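Antifreeze protein (Marinomonas primoryensis, PDB 5JUH) binds its Antarctic bacterium to diatoms and ice as part of a giant RTX adhesin, whose calcium-binding C-terminal domain probably serves type I secretion. Local coordinates at residues A[136-140]-A[141-145]; A[151-155]-A[156-160]. All coordinates share one frame; numbering follows the deposited sequence.

Contact 1: A[136-140]-A[141-145]. With CA (calcium ion), chain F.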
# COMPACT_ATOMS: atom_id res chain seq x y z
N LYS A 136 -7.51 -18.76 4.09
CA LYS A 136 -8.40 -18.51 5.22
C LYS A 136 -7.88 -19.02 6.59
O LYS A 136 -8.36 -18.55 7.60
CB LYS A 136 -9.86 -18.99 4.93
CG LYS A 136 -9.88 -20.50 4.83
CD LYS A 136 -11.28 -21.07 4.69
CE LYS A 136 -12.00 -20.46 3.51
NZ LYS A 136 -13.32 -21.13 3.25
N ASP A 137 -6.99 -20.02 6.60
CA ASP A 137 -6.52 -20.60 7.84
C ASP A 137 -5.18 -20.05 8.29
O ASP A 137 -4.64 -20.52 9.32
CB ASP A 137 -6.51 -22.13 7.81
CG ASP A 137 -7.91 -22.73 7.59
OD1 ASP A 137 -8.94 -22.13 8.01
OD2 ASP A 137 -7.91 -23.85 6.98
N ALA A 138 -4.64 -19.04 7.59
CA ALA A 138 -3.32 -18.54 7.99
C ALA A 138 -3.43 -17.64 9.20
O ALA A 138 -4.37 -16.82 9.35
CB ALA A 138 -2.73 -17.75 6.81
N ASP A 139 -2.38 -17.71 10.02
CA ASP A 139 -2.19 -16.84 11.15
C ASP A 139 -1.39 -15.59 10.78
O ASP A 139 -0.82 -15.51 9.72
CB ASP A 139 -1.61 -17.57 12.36
CG ASP A 139 -0.29 -18.14 12.12
OD1 ASP A 139 0.64 -17.38 11.74
OD2 ASP A 139 -0.08 -19.40 12.26
N VAL A 140 -1.20 -14.68 11.73
CA VAL A 140 -0.57 -13.40 11.40
C VAL A 140 0.94 -13.62 11.21
O VAL A 140 1.56 -12.74 10.57
CB VAL A 140 -0.84 -12.31 12.44
CG1 VAL A 140 -2.34 -11.98 12.56
CG2 VAL A 140 -0.25 -12.67 13.80
N ASP A 141 1.59 -14.70 11.72
CA ASP A 141 3.01 -14.88 11.42
C ASP A 141 3.20 -15.40 10.04
O ASP A 141 4.08 -14.91 9.30
CB ASP A 141 3.62 -15.81 12.42
CG ASP A 141 5.05 -15.88 12.24
OD1 ASP A 141 5.65 -14.77 12.20
OD2 ASP A 141 5.63 -16.94 12.00
N ALA A 142 2.38 -16.28 9.56
CA ALA A 142 2.44 -16.72 8.17
C ALA A 142 2.16 -15.63 7.21
O ALA A 142 2.87 -15.51 6.19
CB ALA A 142 1.48 -17.91 7.92
N VAL A 143 1.23 -14.74 7.55
CA VAL A 143 0.92 -13.63 6.66
C VAL A 143 2.09 -12.68 6.63
O VAL A 143 2.57 -12.18 5.58
CB VAL A 143 -0.40 -12.94 7.06
CG1 VAL A 143 -0.55 -11.70 6.12
CG2 VAL A 143 -1.53 -13.89 6.79
N THR A 144 2.66 -12.37 7.81
CA THR A 144 3.83 -11.48 7.90
C THR A 144 4.96 -12.00 7.04
O THR A 144 5.61 -11.23 6.30
CB THR A 144 4.30 -11.33 9.39
OG1 THR A 144 3.30 -10.66 10.07
CG2 THR A 144 5.61 -10.53 9.45
N GLN A 145 5.26 -13.33 7.11
CA GLN A 145 6.36 -13.89 6.35
C GLN A 145 6.11 -13.73 4.83
O GLN A 145 6.98 -13.35 4.05
CB GLN A 145 6.42 -15.38 6.72
CG GLN A 145 7.56 -16.07 6.64
CD GLN A 145 7.62 -17.44 7.42
OE1 GLN A 145 6.81 -17.90 8.30
NE2 GLN A 145 8.62 -18.10 7.00
CA CA F . -9.84 -17.80 9.20
O HOH W 1 -10.71 -19.98 8.58
O HOH W 2 -8.86 -19.17 10.92
O HOH W 3 -11.05 -16.72 7.55
O HOH W 4 -11.83 -18.11 10.63

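Contact 2: A[151-155]-A[156-160]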
# COMPACT_ATOMS: atom_id res chain seq x y z
N VAL A 151 6.22 -8.07 -0.69
CA VAL A 151 5.95 -6.66 -0.79
C VAL A 151 7.29 -5.92 -0.59
O VAL A 151 7.94 -6.04 0.46
CB VAL A 151 4.91 -6.17 0.26
CG1 VAL A 151 4.72 -4.66 0.12
CG2 VAL A 151 3.63 -6.95 0.14
N LYS A 152 7.77 -5.20 -1.58
CA LYS A 152 9.02 -4.49 -1.54
C LYS A 152 8.72 -3.02 -1.37
O LYS A 152 8.19 -2.35 -2.30
CB LYS A 152 9.81 -4.77 -2.80
CG LYS A 152 10.20 -6.22 -2.94
CD LYS A 152 11.66 -6.45 -3.00
CE LYS A 152 12.13 -7.85 -2.68
NZ LYS A 152 11.00 -8.88 -2.88
N VAL A 153 9.11 -2.48 -0.21
CA VAL A 153 8.83 -1.06 0.15
C VAL A 153 10.13 -0.29 0.08
O VAL A 153 11.12 -0.69 0.73
CB VAL A 153 8.24 -0.99 1.54
CG1 VAL A 153 7.84 0.41 1.79
CG2 VAL A 153 7.03 -1.94 1.61
N THR A 154 10.16 0.80 -0.72
CA THR A 154 11.33 1.66 -0.75
C THR A 154 10.84 3.08 -0.68
O THR A 154 9.64 3.33 -0.63
CB THR A 154 12.21 1.40 -1.97
OG1 THR A 154 11.40 1.59 -3.14
CG2 THR A 154 12.78 0.02 -1.91
N ASP A 155 11.77 4.05 -0.65
CA ASP A 155 11.30 5.43 -0.51
C ASP A 155 10.53 5.93 -1.74
O ASP A 155 11.13 6.28 -2.73
CB ASP A 155 12.51 6.38 -0.24
CG ASP A 155 12.11 7.78 -0.01
OD1 ASP A 155 10.86 8.06 0.13
OD2 ASP A 155 13.09 8.61 0.20
N GLY A 156 9.24 5.98 -1.64
CA GLY A 156 8.35 6.41 -2.75
C GLY A 156 7.82 5.35 -3.66
O GLY A 156 7.14 5.69 -4.65
N HIS A 157 8.12 4.09 -3.30
CA HIS A 157 7.63 3.00 -4.10
C HIS A 157 7.18 1.83 -3.21
O HIS A 157 7.81 1.49 -2.20
CB HIS A 157 8.70 2.43 -5.07
CG HIS A 157 9.09 3.39 -6.13
ND1 HIS A 157 8.49 3.36 -7.37
CD2 HIS A 157 9.91 4.44 -6.09
CE1 HIS A 157 8.94 4.39 -8.06
NE2 HIS A 157 9.77 5.06 -7.30
N VAL A 158 6.16 1.13 -3.74
CA VAL A 158 5.76 -0.15 -3.15
C VAL A 158 5.50 -1.08 -4.33
O VAL A 158 4.70 -0.74 -5.24
CB VAL A 158 4.46 0.02 -2.29
CG1 VAL A 158 4.00 -1.32 -1.72
CG2 VAL A 158 4.69 1.01 -1.15
N LYS A 159 6.13 -2.23 -4.33
CA LYS A 159 6.10 -3.14 -5.46
C LYS A 159 5.68 -4.51 -4.98
O LYS A 159 6.09 -4.91 -3.95
CB LYS A 159 7.45 -3.20 -6.18
CG LYS A 159 7.82 -1.84 -6.81
CD LYS A 159 9.16 -2.02 -7.45
CE LYS A 159 9.79 -0.72 -7.83
NZ LYS A 159 9.40 -0.14 -9.05
N VAL A 160 4.92 -5.19 -5.85
CA VAL A 160 4.60 -6.64 -5.69
C VAL A 160 4.97 -7.35 -6.95
O VAL A 160 4.60 -6.87 -7.96
CB VAL A 160 3.10 -6.81 -5.30
CG1 VAL A 160 2.79 -8.27 -5.20
CG2 VAL A 160 2.71 -6.17 -3.98
O HOH W 5 9.81 -0.68 -3.94

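Contact 1: A[136-140]-A[141-145]
Asp139 is the N-cap of helix 140-150, and its side chain meets the backbone N-H groups of Asp141 and Ala142. CG stands between the backbone N and the carbonyl carbon (chi1 62°), which turns the carboxylate back over the first turn. OD1 takes both bonds. Ala142 N donates to Asp139 OD1 at 3.0 Å, nearly straight at 165°. The bond from Asp141 N is bent and weak. Behind the cap the first helical bond runs from Val143 N to Asp139 O. The tight side is here and at Val143, which is buried. Its CG2 lies 3.4 Å from Asp139 O and 4.0 Å from Ala138 CB. Tyr197 of strand 195-200 packs on Val140, Val143 and Thr144.

The loop before the cap is the loose side. Lys136 and Asp137 are exposed there and make no contact with 141-145. Lys136 O binds a calcium ion at 2.3 Å, and four waters also bind the metal. One of these waters donates to Asp137 OD1.

Back in the tight first turn, Val140 O accepts twice from Thr144. Thr144 N comes from above the carbonyl plane. Thr144 OG1 donates to Val140 O at 2.8 Å, tilted only 19° from that plane.

Contact 2: A[151-155]-A[156-160]
Thr154 OG1 stands between its backbone N and carbonyl carbon (chi1 58°), while His157 CG lies beside its own backbone N (chi1 -67°). These torsions bring Thr154 OG1 to 3.4 Å from His157 CB, with the two side chains crossing at a slant. The hydroxyl is oblique to the imidazole. Asp155 O sits at the ring edge, near its plane, by CD2. Asp164 OD1 bonds His157 ND1 and also makes a salt bridge with Lys159 NZ. One water ties this face together. It donates to Lys152 O at 2.8 Å, shares a hydrogen bond with Thr154 OG1, and donates weakly to His157 O.

The arrangement is a beta hairpin, strand 151-154 with strand 157-160, closed by a type II turn from Thr154 to His157. The strands run antiparallel at 165°. Gly156 takes the third position of the turn with a positive phi, a place where glycine is common. Thr154 and His157 are a hydrogen-bonded pair next to the turn. Thr154 N reaches His157 O at 2.9 Å. The return bond, His157 N to Thr154 O, is longer at 3.2 Å and arrives from above the carbonyl plane. Lys152 and Lys159 form the next such pair. Lys152 O also receives a CA-H contact from Val158.

Val151, Val153, Val158 and Val160 are buried on the other face. Val151 CG1 meets Val158 CG1 at 3.9 Å. Val153 CG1 lies 4.4 Å from Val158 CG2. Val153 and Val158 touch Ile188 of strand 187-192, and Leu127 of helix 124-127 packs against Val151 and Val160.

How the contacts relate
Contact 1 comes first along the chain and closes before contact 2 opens. Helix 140-150 joins them: 136-145 holds its start, and strand 151-154 follows directly from its end. The centres are 21 Å apart. The nearest atoms are about 7 Å apart, so the two do not touch. Contact 1 lies at the surface, 18 Å from the centre of the chain. Contact 2 is partly buried and only 8 Å from it. Its hairpin forms one end of the six-stranded mixed sheet, with 151-154 as its last strand. Both contacts also reach the five-stranded sheet, contact 1 at strand 195-200 and contact 2 at strand 187-192. The chain thus passes from a calcium-bearing surface loop to a hairpin whose valine face is buried.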